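Local coordinates for F-actin-capping protein subunit alpha (Dictyostelium discoideum, PDB 4AKR) that forms part of a heterodimer that caps the barbed ends of actin filaments, blocking subunit exchange there without severing the filaments, at residues A[128-133]-A[230-235]; A[123-128]-A[223-228]. All blocks are in the same frame, centred on the assembly; numbering follows the deposited sequence.

Interaction 1 (A[128-133]-A[230-235]); sequences EYYPNG and KAELNL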
loop_
_atom_site.group_PDB
_atom_site.type_symbol
_atom_site.label_atom_id
_atom_site.label_comp_id
_atom_site.label_asym_id
_atom_site.label_seq_id
_atom_site.Cartn_x
_atom_site.Cartn_y
_atom_site.Cartn_z
ATOM N N GLU A 128 -28.275 -4.527 -1.166
ATOM C CA GLU A 128 -28.398 -3.545 -2.234
ATOM C C GLU A 128 -27.085 -2.916 -2.700
ATOM O O GLU A 128 -26.860 -2.774 -3.903
ATOM C CB GLU A 128 -29.361 -2.436 -1.807
ATOM C CG GLU A 128 -29.482 -1.284 -2.799
ATOM C CD GLU A 128 -30.367 -1.607 -3.990
ATOM O OE1 GLU A 128 -31.596 -1.745 -3.799
ATOM O OE2 GLU A 128 -29.839 -1.721 -5.119
ATOM N N TYR A 129 -26.206 -2.557 -1.771
ATOM C CA TYR A 129 -24.963 -1.899 -2.171
ATOM C C TYR A 129 -23.660 -2.681 -2.061
ATOM O O TYR A 129 -22.623 -2.223 -2.536
ATOM C CB TYR A 129 -24.826 -0.579 -1.411
ATOM C CG TYR A 129 -25.971 0.361 -1.678
ATOM C CD1 TYR A 129 -27.135 0.308 -0.913
ATOM C CD2 TYR A 129 -25.913 1.278 -2.728
ATOM C CE1 TYR A 129 -28.213 1.142 -1.183
ATOM C CE2 TYR A 129 -26.994 2.117 -3.012
ATOM C CZ TYR A 129 -28.138 2.041 -2.232
ATOM O OH TYR A 129 -29.200 2.873 -2.492
ATOM N N TYR A 130 -23.700 -3.848 -1.441
ATOM C CA TYR A 130 -22.491 -4.637 -1.294
ATOM C C TYR A 130 -22.712 -6.073 -1.755
ATOM O O TYR A 130 -23.096 -6.937 -0.972
ATOM C CB TYR A 130 -22.024 -4.614 0.167
ATOM C CG TYR A 130 -21.768 -3.225 0.722
ATOM C CD1 TYR A 130 -20.516 -2.633 0.592
ATOM C CD2 TYR A 130 -22.776 -2.504 1.375
ATOM C CE1 TYR A 130 -20.261 -1.364 1.092
ATOM C CE2 TYR A 130 -22.531 -1.225 1.888
ATOM C CZ TYR A 130 -21.266 -0.664 1.739
ATOM O OH TYR A 130 -20.980 0.587 2.223
ATOM N N PRO A 131 -22.461 -6.345 -3.042
ATOM C CA PRO A 131 -22.627 -7.681 -3.632
ATOM C C PRO A 131 -22.133 -8.859 -2.780
ATOM O O PRO A 131 -22.875 -9.815 -2.578
ATOM C CB PRO A 131 -21.905 -7.563 -4.981
ATOM C CG PRO A 131 -21.043 -6.299 -4.848
ATOM C CD PRO A 131 -21.905 -5.401 -4.023
ATOM N N ASN A 132 -20.898 -8.816 -2.288
ATOM C CA ASN A 132 -20.405 -9.911 -1.441
ATOM C C ASN A 132 -20.382 -9.545 0.038
ATOM O O ASN A 132 -19.682 -10.185 0.829
ATOM C CB ASN A 132 -18.983 -10.330 -1.827
ATOM C CG ASN A 132 -18.892 -10.840 -3.236
ATOM O OD1 ASN A 132 -19.781 -11.557 -3.707
ATOM N ND2 ASN A 132 -17.806 -10.485 -3.924
ATOM N N GLY A 133 -21.140 -8.523 0.413
ATOM C CA GLY A 133 -21.135 -8.092 1.795
ATOM C C GLY A 133 -21.872 -8.972 2.783
ATOM O O GLY A 133 -22.878 -9.583 2.461
ATOM N N LYS A 230 -27.022 7.762 2.756
ATOM C CA LYS A 230 -26.763 9.015 2.072
ATOM C C LYS A 230 -25.318 9.412 2.331
ATOM O O LYS A 230 -24.599 9.812 1.417
ATOM C CB LYS A 230 -27.703 10.103 2.597
ATOM C CG LYS A 230 -27.605 11.421 1.842
ATOM C CD LYS A 230 -27.683 12.608 2.796
ATOM C CE LYS A 230 -27.535 13.934 2.061
ATOM N NZ LYS A 230 -28.693 14.210 1.163
ATOM N N ALA A 231 -24.896 9.296 3.586
ATOM C CA ALA A 231 -23.530 9.632 3.952
ATOM C C ALA A 231 -22.536 8.794 3.146
ATOM O O ALA A 231 -21.566 9.331 2.612
ATOM C CB ALA A 231 -23.318 9.407 5.435
ATOM N N GLU A 232 -22.782 7.485 3.052
ATOM C CA GLU A 232 -21.896 6.590 2.307
ATOM C C GLU A 232 -21.923 6.846 0.803
ATOM O O GLU A 232 -20.908 6.674 0.119
ATOM C CB GLU A 232 -22.231 5.120 2.596
ATOM C CG GLU A 232 -22.019 4.713 4.055
ATOM C CD GLU A 232 -21.823 3.207 4.248
ATOM O OE1 GLU A 232 -22.352 2.417 3.440
ATOM O OE2 GLU A 232 -21.150 2.820 5.225
ATOM N N LEU A 233 -23.076 7.251 0.280
ATOM C CA LEU A 233 -23.183 7.559 -1.143
ATOM C C LEU A 233 -22.289 8.760 -1.433
ATOM O O LEU A 233 -21.541 8.773 -2.406
ATOM C CB LEU A 233 -24.630 7.903 -1.521
ATOM C CG LEU A 233 -24.786 8.679 -2.834
ATOM C CD1 LEU A 233 -24.093 7.933 -3.962
ATOM C CD2 LEU A 233 -26.267 8.885 -3.136
ATOM N N ASN A 234 -22.374 9.769 -0.576
ATOM C CA ASN A 234 -21.564 10.962 -0.736
ATOM C C ASN A 234 -20.085 10.638 -0.643
ATOM O O ASN A 234 -19.292 11.113 -1.454
ATOM C CB ASN A 234 -21.937 12.008 0.311
ATOM C CG ASN A 234 -23.246 12.692 -0.010
ATOM O OD1 ASN A 234 -23.594 12.850 -1.178
ATOM N ND2 ASN A 234 -23.970 13.119 1.017
ATOM N N LEU A 235 -19.718 9.827 0.341
ATOM C CA LEU A 235 -18.326 9.436 0.502
ATOM C C LEU A 235 -17.841 8.665 -0.723
ATOM O O LEU A 235 -16.708 8.841 -1.170
ATOM C CB LEU A 235 -18.156 8.572 1.750
ATOM C CG LEU A 235 -16.797 7.880 1.857
ATOM C CD1 LEU A 235 -15.676 8.914 1.777
ATOM C CD2 LEU A 235 -16.729 7.102 3.164
#
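The Tyr130 ring meets the Glu232 carboxylate with its hydroxyl edge: OE1 lies in the ring plane beyond CZ, while Trp167 packs with Tyr130 in an edge-to-face ring contact. Tyr130 also packs on Ile152, Thr154 and Ser169 of the sheet. The ring and carboxylate planes are 74° apart, and the two side chains approach at about a right angle, so the flat groups do not stack. A single short hydrogen bond carries the contact, from Tyr130 OH to Glu232 OE1 at 2.6 Å. The donor reaches OE1 from above the carboxylate plane, 43° out of it.

Tyr130 is the first residue to depart from helical backbone angles after helix 112-129, and it starts a type I turn closed by Gly133 N to Tyr130 O at 2.9 Å. Pro131 suits the second position of this turn because its ring fixes phi at a fitting value, and the lack of a side chain at Gly133 suits its place close to Tyr130 CB. A chi1 of -57° sets Tyr130 CG opposite the carbonyl carbon, sending the long ring out from the turn to helix 217-248. Glu232 answers with a chain extended beyond CG, which carries its carboxylate away from its own helix.

Buried here, that carboxylate has several polar partners. OE1 is also hydrogen-bonded to Tyr125 OH, and OE2 is hydrogen-bonded to Trp171 NE1 and Ser169 OG. The other protein chain adds a basic side chain hydrogen-bonded to Tyr130 OH, and only a long, weak charge pairing with OE1. So many polar partners would probably favour the ionised carboxylate and limit its rotation, making Glu232 a buried polar tie between the helix-ending turn and the sheet; Tyr130 OH carries the firmer bond to the partner chain.

Interaction 2 (A[123-128]-A[223-228]); sequences TKYCNE and NAFKAI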
loop_
_atom_site.group_PDB
_atom_site.type_symbol
_atom_site.label_atom_id
_atom_site.label_comp_id
_atom_site.label_asym_id
_atom_site.label_seq_id
_atom_site.Cartn_x
_atom_site.Cartn_y
_atom_site.Cartn_z
ATOM N N THR A 123 -29.636 -5.542 6.567
ATOM C CA THR A 123 -29.635 -6.654 5.630
ATOM C C THR A 123 -29.973 -6.188 4.214
ATOM O O THR A 123 -29.223 -6.468 3.278
ATOM C CB THR A 123 -30.623 -7.762 6.086
ATOM O OG1 THR A 123 -30.258 -8.212 7.397
ATOM C CG2 THR A 123 -30.566 -8.946 5.148
ATOM N N LYS A 124 -31.085 -5.471 4.057
ATOM C CA LYS A 124 -31.489 -4.955 2.746
ATOM C C LYS A 124 -30.456 -3.971 2.184
ATOM O O LYS A 124 -30.128 -3.999 0.998
ATOM C CB LYS A 124 -32.852 -4.256 2.840
ATOM C CG LYS A 124 -34.001 -5.190 3.215
ATOM C CD LYS A 124 -35.350 -4.455 3.352
ATOM C CE LYS A 124 -35.408 -3.584 4.599
ATOM N NZ LYS A 124 -36.775 -3.023 4.874
ATOM N N TYR A 125 -29.958 -3.085 3.035
ATOM C CA TYR A 125 -28.965 -2.112 2.605
ATOM C C TYR A 125 -27.731 -2.845 2.088
ATOM O O TYR A 125 -27.204 -2.528 1.033
ATOM C CB TYR A 125 -28.578 -1.200 3.769
ATOM C CG TYR A 125 -27.530 -0.167 3.411
ATOM C CD1 TYR A 125 -27.796 0.834 2.477
ATOM C CD2 TYR A 125 -26.258 -0.209 3.991
ATOM C CE1 TYR A 125 -26.817 1.766 2.126
ATOM C CE2 TYR A 125 -25.274 0.717 3.648
ATOM C CZ TYR A 125 -25.559 1.700 2.714
ATOM O OH TYR A 125 -24.581 2.597 2.359
ATOM N N CYS A 126 -27.286 -3.834 2.850
ATOM C CA CYS A 126 -26.119 -4.639 2.513
ATOM C C CYS A 126 -26.326 -5.387 1.186
ATOM O O CYS A 126 -25.432 -5.419 0.332
ATOM C CB CYS A 126 -25.856 -5.621 3.659
ATOM S SG CYS A 126 -24.270 -6.473 3.626
ATOM N N ASN A 127 -27.506 -5.975 1.007
ATOM C CA ASN A 127 -27.806 -6.707 -0.219
ATOM C C ASN A 127 -27.873 -5.770 -1.410
ATOM O O ASN A 127 -27.562 -6.166 -2.528
ATOM C CB ASN A 127 -29.143 -7.453 -0.118
ATOM C CG ASN A 127 -29.097 -8.610 0.850
ATOM O OD1 ASN A 127 -28.040 -8.954 1.379
ATOM N ND2 ASN A 127 -30.253 -9.226 1.088
ATOM N N GLU A 128 -28.275 -4.527 -1.166
ATOM C CA GLU A 128 -28.398 -3.545 -2.234
ATOM C C GLU A 128 -27.085 -2.916 -2.700
ATOM O O GLU A 128 -26.860 -2.774 -3.903
ATOM C CB GLU A 128 -29.361 -2.436 -1.807
ATOM C CG GLU A 128 -29.482 -1.284 -2.799
ATOM C CD GLU A 128 -30.367 -1.607 -3.990
ATOM O OE1 GLU A 128 -31.596 -1.745 -3.799
ATOM O OE2 GLU A 128 -29.839 -1.721 -5.119
ATOM N N ASN A 223 -35.162 5.415 9.128
ATOM C CA ASN A 223 -34.603 6.743 8.977
ATOM C C ASN A 223 -33.126 6.805 9.303
ATOM O O ASN A 223 -32.430 7.686 8.820
ATOM C CB ASN A 223 -35.402 7.740 9.814
ATOM C CG ASN A 223 -36.856 7.810 9.375
ATOM O OD1 ASN A 223 -37.144 7.873 8.182
ATOM N ND2 ASN A 223 -37.775 7.793 10.329
ATOM N N ALA A 224 -32.634 5.864 10.099
ATOM C CA ALA A 224 -31.219 5.862 10.437
ATOM C C ALA A 224 -30.444 5.415 9.201
ATOM O O ALA A 224 -29.386 5.957 8.886
ATOM C CB ALA A 224 -30.948 4.915 11.597
ATOM N N PHE A 225 -30.992 4.427 8.499
ATOM C CA PHE A 225 -30.360 3.905 7.297
ATOM C C PHE A 225 -30.497 4.826 6.103
ATOM O O PHE A 225 -29.688 4.771 5.179
ATOM C CB PHE A 225 -30.892 2.505 6.987
ATOM C CG PHE A 225 -30.121 1.420 7.681
ATOM C CD1 PHE A 225 -28.977 0.886 7.099
ATOM C CD2 PHE A 225 -30.474 1.014 8.965
ATOM C CE1 PHE A 225 -28.190 -0.027 7.785
ATOM C CE2 PHE A 225 -29.695 0.101 9.662
ATOM C CZ PHE A 225 -28.549 -0.420 9.075
ATOM N N LYS A 226 -31.509 5.683 6.115
ATOM C CA LYS A 226 -31.659 6.633 5.027
ATOM C C LYS A 226 -30.478 7.595 5.171
ATOM O O LYS A 226 -29.821 7.942 4.189
ATOM C CB LYS A 226 -32.978 7.401 5.147
ATOM C CG LYS A 226 -34.156 6.719 4.479
ATOM C CD LYS A 226 -35.376 7.619 4.423
ATOM C CE LYS A 226 -36.497 6.940 3.670
ATOM N NZ LYS A 226 -37.750 7.740 3.731
ATOM N N ALA A 227 -30.207 8.001 6.408
ATOM C CA ALA A 227 -29.109 8.915 6.697
ATOM C C ALA A 227 -27.765 8.248 6.414
ATOM O O ALA A 227 -26.944 8.788 5.668
ATOM C CB ALA A 227 -29.176 9.362 8.152
ATOM N N ILE A 228 -27.547 7.075 7.013
ATOM C CA ILE A 228 -26.307 6.323 6.815
ATOM C C ILE A 228 -26.024 6.059 5.330
ATOM O O ILE A 228 -24.892 6.206 4.879
ATOM C CB ILE A 228 -26.353 4.961 7.559
ATOM C CG1 ILE A 228 -26.200 5.178 9.062
ATOM C CG2 ILE A 228 -25.258 4.032 7.053
ATOM C CD1 ILE A 228 -26.350 3.900 9.872
#
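Helices 112-129 and 217-248 pack beside each other against the five-stranded antiparallel sheet of the alpha subunit, and Tyr125 and Phe225 fill the seam between them. Their CA atoms, 7.8 Å apart, form the nearest backbone pair of the two segments. The touch itself is apolar: Phe225 CD1 lies against Tyr125 CB at 3.9 Å and reaches Tyr125 CG at 4.1 Å. The phenyl ring thus meets the root of the tyrosine more than its far end, and the side chains pass each other at a slant instead of stacking. With CG anti to the backbone N (chi1 179°), Tyr125 extends across the gap toward helix 217-248, where its OH comes within 4.4 Å of Ile228 O.

Phenylalanine suits a largely apolar site: Phe225 also packs on Phe118, Glu121 and Ala122 of helix 112-129 and on Val150 of the sheet. Ile228, about one turn further on, faces the same way; its side chain stands a little further off, with CG2 nearest Tyr125 CE2, and packs on Trp171 and Cys173.

Tyrosine suits a place with two characters. Its CB and ring join the hydrophobic seam, while its hydroxyl is hydrogen-bonded to Glu232 and to a basic side chain of the other protein chain. Apolar packing at the base and polar bonds at the end together hold the ring in position, linking the helix pair to the subunit interface.

Overall arrangement
Following the chain from the N terminus, past the earlier helices and small sheets, helix 112-129 supplies segment 123-128 and then, through the shared Glu128, the helix end and turn of 128-133. Strands 134-142 to 198-213 follow as the five-stranded antiparallel sheet, and the chain returns in helix 217-248. Interaction 2 closes its loop at 223-228, interaction 1 slightly later at 230-235. Their segments therefore alternate, and the loops cross instead of nesting, because the two helices advance in the same general direction. With centres 8 Å apart, the contacts adjoin: Tyr130 CE2 packs on Tyr125 CE2 at 3.8 Å. Together they join the two helices, which bracket the five strands in sequence, on the sheet.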